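Local coordinates for protein galactan 1,3-beta-galactosidase (Phanerochaete chrysosporium, PDB 7BYS) that probably cleaves the beta-1,3-linked galactan backbone of arabinogalactans from its chain end, as a family 43 glycoside hydrolase carrying a calcium-binding carbohydrate-binding module, at residues N1-D11 and I284-A296. Residues are numbered along the deposited sequence; the frame is centred on the assembly and turned at random.
Sequences NQIVSGAAWTD and IVHADVWSVNVQA
Ile3 N donates to Trp290 O over 2.7 Å, almost linear at hydrogen (175°), and Trp290 N returns a bond to Ile3 O at 3.2 Å. A water lies 2.9 Å from Ile3 O and accepts from Ser5 N. The reciprocal pair defines a single antiparallel bridge of the hydrogen-bonded type, flanked by a CA-H...O contact from Val4 CA to Asp288 O. Two residues further along, the side-chain carboxamide of Asn1 takes the place of a backbone acceptor: Val292 N donates to Asn1 OD1 over 3.0 Å, from above the carbonyl plane. With CG anti to the backbone N (chi1 -169°), the Asn1 side chain is carried across to Val292.

The apolar part of the contact is built on the Trp290 ring. CD1 of Ile3 stands over the face of its six-membered ring, 3.6 Å from the centroid and 16° off the normal, a CH-pi contact, while Ile3 CG2 lies 3.6 Å from Trp290 NE1. The same CD1 touches Val292 CG1 at 3.8 Å. Trp290 NE1 itself donates to Trp272 O. A leucine in place of Trp290 would probably leave Ile3 CD1 without its aromatic face and Trp272 O without the indole donor. On the Val4 side, a second water links Ser5 O to Asp288 O.

Beyond the bridge, Val4 O accepts from Ala7 N, closing a type II turn, and from Trp9 NE1 on the opposite face of its plane. Through the Ile3-Trp290 bridge the chain start lies along strand 290-293, which pairs antiparallel with strand 298-301. Ser5 OG bonds to the backbone of Trp272 in catalytic-domain strand 269-276, whereas Gln2 and Val4 touch Trp354 and Asp288 bonds Tyr358, both on strand 352-360 of the carbohydrate-binding module, placing the contact at the junction of the two domains.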
loop_
_atom_site.group_PDB
_atom_site.type_symbol
_atom_site.label_atom_id
_atom_site.label_comp_id
_atom_site.label_asym_id
_atom_site.label_seq_id
_atom_site.Cartn_x
_atom_site.Cartn_y
_atom_site.Cartn_z
ATOM N N ASN A 1 -15.018 -5.342 -10.741
ATOM C CA ASN A 1 -14.426 -5.220 -9.415
ATOM C C ASN A 1 -13.171 -6.083 -9.295
ATOM O O ASN A 1 -13.246 -7.240 -8.886
ATOM C CB ASN A 1 -15.443 -5.624 -8.343
ATOM C CG ASN A 1 -14.988 -5.267 -6.936
ATOM O OD1 ASN A 1 -14.025 -5.839 -6.416
ATOM N ND2 ASN A 1 -15.686 -4.321 -6.309
ATOM N N GLN A 2 -12.018 -5.531 -9.667
ATOM C CA GLN A 2 -10.745 -6.222 -9.513
ATOM C C GLN A 2 -9.761 -5.283 -8.832
ATOM O O GLN A 2 -9.509 -4.180 -9.330
ATOM C CB GLN A 2 -10.191 -6.663 -10.870
ATOM C CG GLN A 2 -10.845 -7.908 -11.451
ATOM C CD GLN A 2 -10.418 -8.161 -12.883
ATOM O OE1 GLN A 2 -10.209 -7.225 -13.653
ATOM N NE2 GLN A 2 -10.281 -9.432 -13.246
ATOM N N ILE A 3 -9.214 -5.721 -7.702
ATOM C CA ILE A 3 -8.152 -5.007 -6.997
ATOM C C ILE A 3 -6.841 -5.673 -7.375
ATOM O O ILE A 3 -6.615 -6.840 -7.046
ATOM C CB ILE A 3 -8.370 -5.059 -5.478
ATOM C CG1 ILE A 3 -9.667 -4.331 -5.121
ATOM C CG2 ILE A 3 -7.169 -4.445 -4.739
ATOM C CD1 ILE A 3 -10.041 -4.457 -3.677
ATOM N N VAL A 4 -5.966 -4.928 -8.049
ATOM C CA VAL A 4 -4.794 -5.493 -8.712
ATOM C C VAL A 4 -3.563 -4.736 -8.211
ATOM O O VAL A 4 -3.199 -3.673 -8.725
ATOM C CB VAL A 4 -4.916 -5.443 -10.236
ATOM C CG1 VAL A 4 -3.734 -6.146 -10.868
ATOM C CG2 VAL A 4 -6.232 -6.091 -10.665
ATOM N N SER A 5 -2.923 -5.268 -7.175
ATOM C CA SER A 5 -1.842 -4.556 -6.504
ATOM C C SER A 5 -0.640 -4.400 -7.426
ATOM O O SER A 5 -0.150 -5.370 -8.011
ATOM C CB SER A 5 -1.428 -5.326 -5.258
ATOM O OG SER A 5 -2.424 -5.172 -4.261
ATOM N N GLY A 6 -0.129 -3.181 -7.523
ATOM C CA GLY A 6 0.999 -2.873 -8.361
ATOM C C GLY A 6 0.627 -2.205 -9.664
ATOM O O GLY A 6 1.485 -1.570 -10.285
ATOM N N ALA A 7 -0.626 -2.322 -10.084
ATOM C CA ALA A 7 -1.072 -1.673 -11.302
ATOM C C ALA A 7 -1.248 -0.176 -11.067
ATOM O O ALA A 7 -1.361 0.295 -9.932
ATOM C CB ALA A 7 -2.402 -2.272 -11.750
ATOM N N ALA A 8 -1.272 0.578 -12.160
ATOM C CA ALA A 8 -1.557 2.011 -12.108
ATOM C C ALA A 8 -3.067 2.188 -12.015
ATOM O O ALA A 8 -3.777 2.111 -13.022
ATOM C CB ALA A 8 -1.001 2.707 -13.348
ATOM N N TRP A 9 -3.565 2.414 -10.805
ATOM C CA TRP A 9 -5.001 2.519 -10.581
ATOM C C TRP A 9 -5.478 3.910 -10.949
ATOM O O TRP A 9 -4.853 4.911 -10.590
ATOM C CB TRP A 9 -5.341 2.327 -9.107
ATOM C CG TRP A 9 -5.043 0.999 -8.539
ATOM C CD1 TRP A 9 -4.478 -0.065 -9.171
ATOM C CD2 TRP A 9 -5.295 0.583 -7.194
ATOM N NE1 TRP A 9 -4.347 -1.119 -8.299
ATOM C CE2 TRP A 9 -4.851 -0.748 -7.080
ATOM C CE3 TRP A 9 -5.872 1.202 -6.079
ATOM C CZ2 TRP A 9 -4.951 -1.475 -5.891
ATOM C CZ3 TRP A 9 -5.961 0.487 -4.895
ATOM C CH2 TRP A 9 -5.509 -0.846 -4.813
ATOM N N THR A 10 -6.609 3.966 -11.641
ATOM C CA THR A 10 -7.156 5.226 -12.109
ATOM C C THR A 10 -8.503 5.480 -11.452
ATOM O O THR A 10 -9.235 4.547 -11.099
ATOM C CB THR A 10 -7.312 5.254 -13.640
ATOM O OG1 THR A 10 -8.199 4.211 -14.059
ATOM C CG2 THR A 10 -5.955 5.080 -14.306
ATOM N N ASP A 11 -8.800 6.762 -11.278
ATOM C CA ASP A 11 -10.099 7.188 -10.779
ATOM C C ASP A 11 -11.133 7.134 -11.904
ATOM O O ASP A 11 -10.836 6.724 -13.031
ATOM C CB ASP A 11 -9.989 8.562 -10.110
ATOM C CG ASP A 11 -9.534 9.664 -11.052
ATOM O OD1 ASP A 11 -9.664 9.509 -12.288
ATOM O OD2 ASP A 11 -9.051 10.707 -10.564
ATOM N N ILE A 284 -1.553 -11.527 5.462
ATOM C CA ILE A 284 -1.862 -11.071 4.116
ATOM C C ILE A 284 -2.131 -12.284 3.239
ATOM O O ILE A 284 -1.379 -13.267 3.265
ATOM C CB ILE A 284 -0.698 -10.229 3.568
ATOM C CG1 ILE A 284 -0.725 -8.819 4.161
ATOM C CG2 ILE A 284 -0.729 -10.205 2.036
ATOM C CD1 ILE A 284 0.460 -7.952 3.746
ATOM N N VAL A 285 -3.219 -12.232 2.482
ATOM C CA VAL A 285 -3.487 -13.193 1.419
ATOM C C VAL A 285 -2.892 -12.600 0.149
ATOM O O VAL A 285 -3.359 -11.568 -0.340
ATOM C CB VAL A 285 -4.992 -13.408 1.254
ATOM C CG1 VAL A 285 -5.280 -14.406 0.122
ATOM C CG2 VAL A 285 -5.606 -13.870 2.570
ATOM N N HIS A 286 -1.839 -13.222 -0.372
ATOM C CA HIS A 286 -1.175 -12.685 -1.559
ATOM C C HIS A 286 -1.990 -13.047 -2.793
ATOM O O HIS A 286 -1.805 -14.105 -3.405
ATOM C CB HIS A 286 0.250 -13.200 -1.673
ATOM C CG HIS A 286 0.981 -12.636 -2.845
ATOM N ND1 HIS A 286 1.313 -13.397 -3.949
ATOM C CD2 HIS A 286 1.394 -11.376 -3.113
ATOM C CE1 HIS A 286 1.934 -12.634 -4.829
ATOM N NE2 HIS A 286 1.998 -11.406 -4.348
ATOM N N ALA A 287 -2.892 -12.145 -3.163
ATOM C CA ALA A 287 -3.825 -12.333 -4.271
ATOM C C ALA A 287 -3.524 -11.271 -5.313
ATOM O O ALA A 287 -3.808 -10.087 -5.097
ATOM C CB ALA A 287 -5.269 -12.184 -3.793
ATOM N N ASP A 288 -2.957 -11.691 -6.454
ATOM C CA ASP A 288 -2.614 -10.738 -7.504
ATOM C C ASP A 288 -3.847 -10.005 -8.010
ATOM O O ASP A 288 -3.765 -8.829 -8.376
ATOM C CB ASP A 288 -1.973 -11.458 -8.699
ATOM C CG ASP A 288 -0.691 -12.204 -8.341
ATOM O OD1 ASP A 288 0.183 -11.627 -7.662
ATOM O OD2 ASP A 288 -0.544 -13.367 -8.770
ATOM N N VAL A 289 -4.993 -10.688 -8.020
ATOM C CA VAL A 289 -6.262 -10.148 -8.491
ATOM C C VAL A 289 -7.333 -10.641 -7.528
ATOM O O VAL A 289 -7.502 -11.849 -7.350
ATOM C CB VAL A 289 -6.577 -10.637 -9.917
ATOM C CG1 VAL A 289 -7.898 -10.068 -10.401
ATOM C CG2 VAL A 289 -5.456 -10.262 -10.889
ATOM N N TRP A 290 -8.045 -9.722 -6.888
ATOM C CA TRP A 290 -9.123 -10.131 -6.003
ATOM C C TRP A 290 -10.254 -9.124 -6.080
ATOM O O TRP A 290 -10.083 -7.994 -6.533
ATOM C CB TRP A 290 -8.660 -10.353 -4.549
ATOM C CG TRP A 290 -8.028 -9.173 -3.880
ATOM C CD1 TRP A 290 -6.765 -8.698 -4.080
ATOM C CD2 TRP A 290 -8.607 -8.364 -2.848
ATOM N NE1 TRP A 290 -6.531 -7.621 -3.255
ATOM C CE2 TRP A 290 -7.645 -7.397 -2.485
ATOM C CE3 TRP A 290 -9.849 -8.345 -2.214
ATOM C CZ2 TRP A 290 -7.890 -6.428 -1.510
ATOM C CZ3 TRP A 290 -10.095 -7.377 -1.246
ATOM C CH2 TRP A 290 -9.121 -6.442 -0.896
ATOM N N SER A 291 -11.431 -9.556 -5.635
ATOM C CA SER A 291 -12.622 -8.720 -5.632
ATOM C C SER A 291 -13.107 -8.553 -4.202
ATOM O O SER A 291 -12.894 -9.420 -3.352
ATOM C CB SER A 291 -13.733 -9.352 -6.471
ATOM O OG SER A 291 -13.355 -9.399 -7.832
ATOM N N VAL A 292 -13.769 -7.433 -3.942
ATOM C CA VAL A 292 -14.235 -7.100 -2.606
ATOM C C VAL A 292 -15.724 -6.801 -2.670
ATOM O O VAL A 292 -16.210 -6.218 -3.646
ATOM C CB VAL A 292 -13.438 -5.917 -1.998
ATOM C CG1 VAL A 292 -13.711 -4.609 -2.745
ATOM C CG2 VAL A 292 -13.752 -5.773 -0.520
ATOM N N ASN A 293 -16.448 -7.219 -1.642
ATOM C CA ASN A 293 -17.859 -6.874 -1.468
ATOM C C ASN A 293 -17.916 -6.214 -0.099
ATOM O O ASN A 293 -18.041 -6.892 0.923
ATOM C CB ASN A 293 -18.783 -8.086 -1.534
ATOM C CG ASN A 293 -20.267 -7.699 -1.447
ATOM O OD1 ASN A 293 -20.621 -6.626 -0.942
ATOM N ND2 ASN A 293 -21.137 -8.584 -1.926
ATOM N N VAL A 294 -17.786 -4.885 -0.084
ATOM C CA VAL A 294 -17.673 -4.191 1.191
ATOM C C VAL A 294 -18.982 -4.254 1.976
ATOM O O VAL A 294 -18.968 -4.252 3.211
ATOM C CB VAL A 294 -17.135 -2.759 0.992
ATOM C CG1 VAL A 294 -18.179 -1.859 0.346
ATOM C CG2 VAL A 294 -16.627 -2.193 2.311
ATOM N N GLN A 295 -20.120 -4.349 1.285
ATOM C CA GLN A 295 -21.403 -4.458 1.977
ATOM C C GLN A 295 -21.571 -5.822 2.641
ATOM O O GLN A 295 -22.148 -5.922 3.734
ATOM C CB GLN A 295 -22.552 -4.191 1.002
ATOM C CG GLN A 295 -22.557 -2.787 0.402
ATOM C CD GLN A 295 -21.774 -2.698 -0.900
ATOM O OE1 GLN A 295 -21.089 -3.645 -1.299
ATOM N NE2 GLN A 295 -21.874 -1.555 -1.572
ATOM N N ALA A 296 -21.096 -6.887 1.988
ATOM C CA ALA A 296 -21.143 -8.221 2.572
ATOM C C ALA A 296 -20.026 -8.455 3.575
ATOM O O ALA A 296 -20.132 -9.371 4.397
ATOM C CB ALA A 296 -21.063 -9.295 1.484
HETATM O O HOH W 1 -4.189 -7.331 -5.575
HETATM O O HOH W 2 -1.132 -7.889 -8.370
#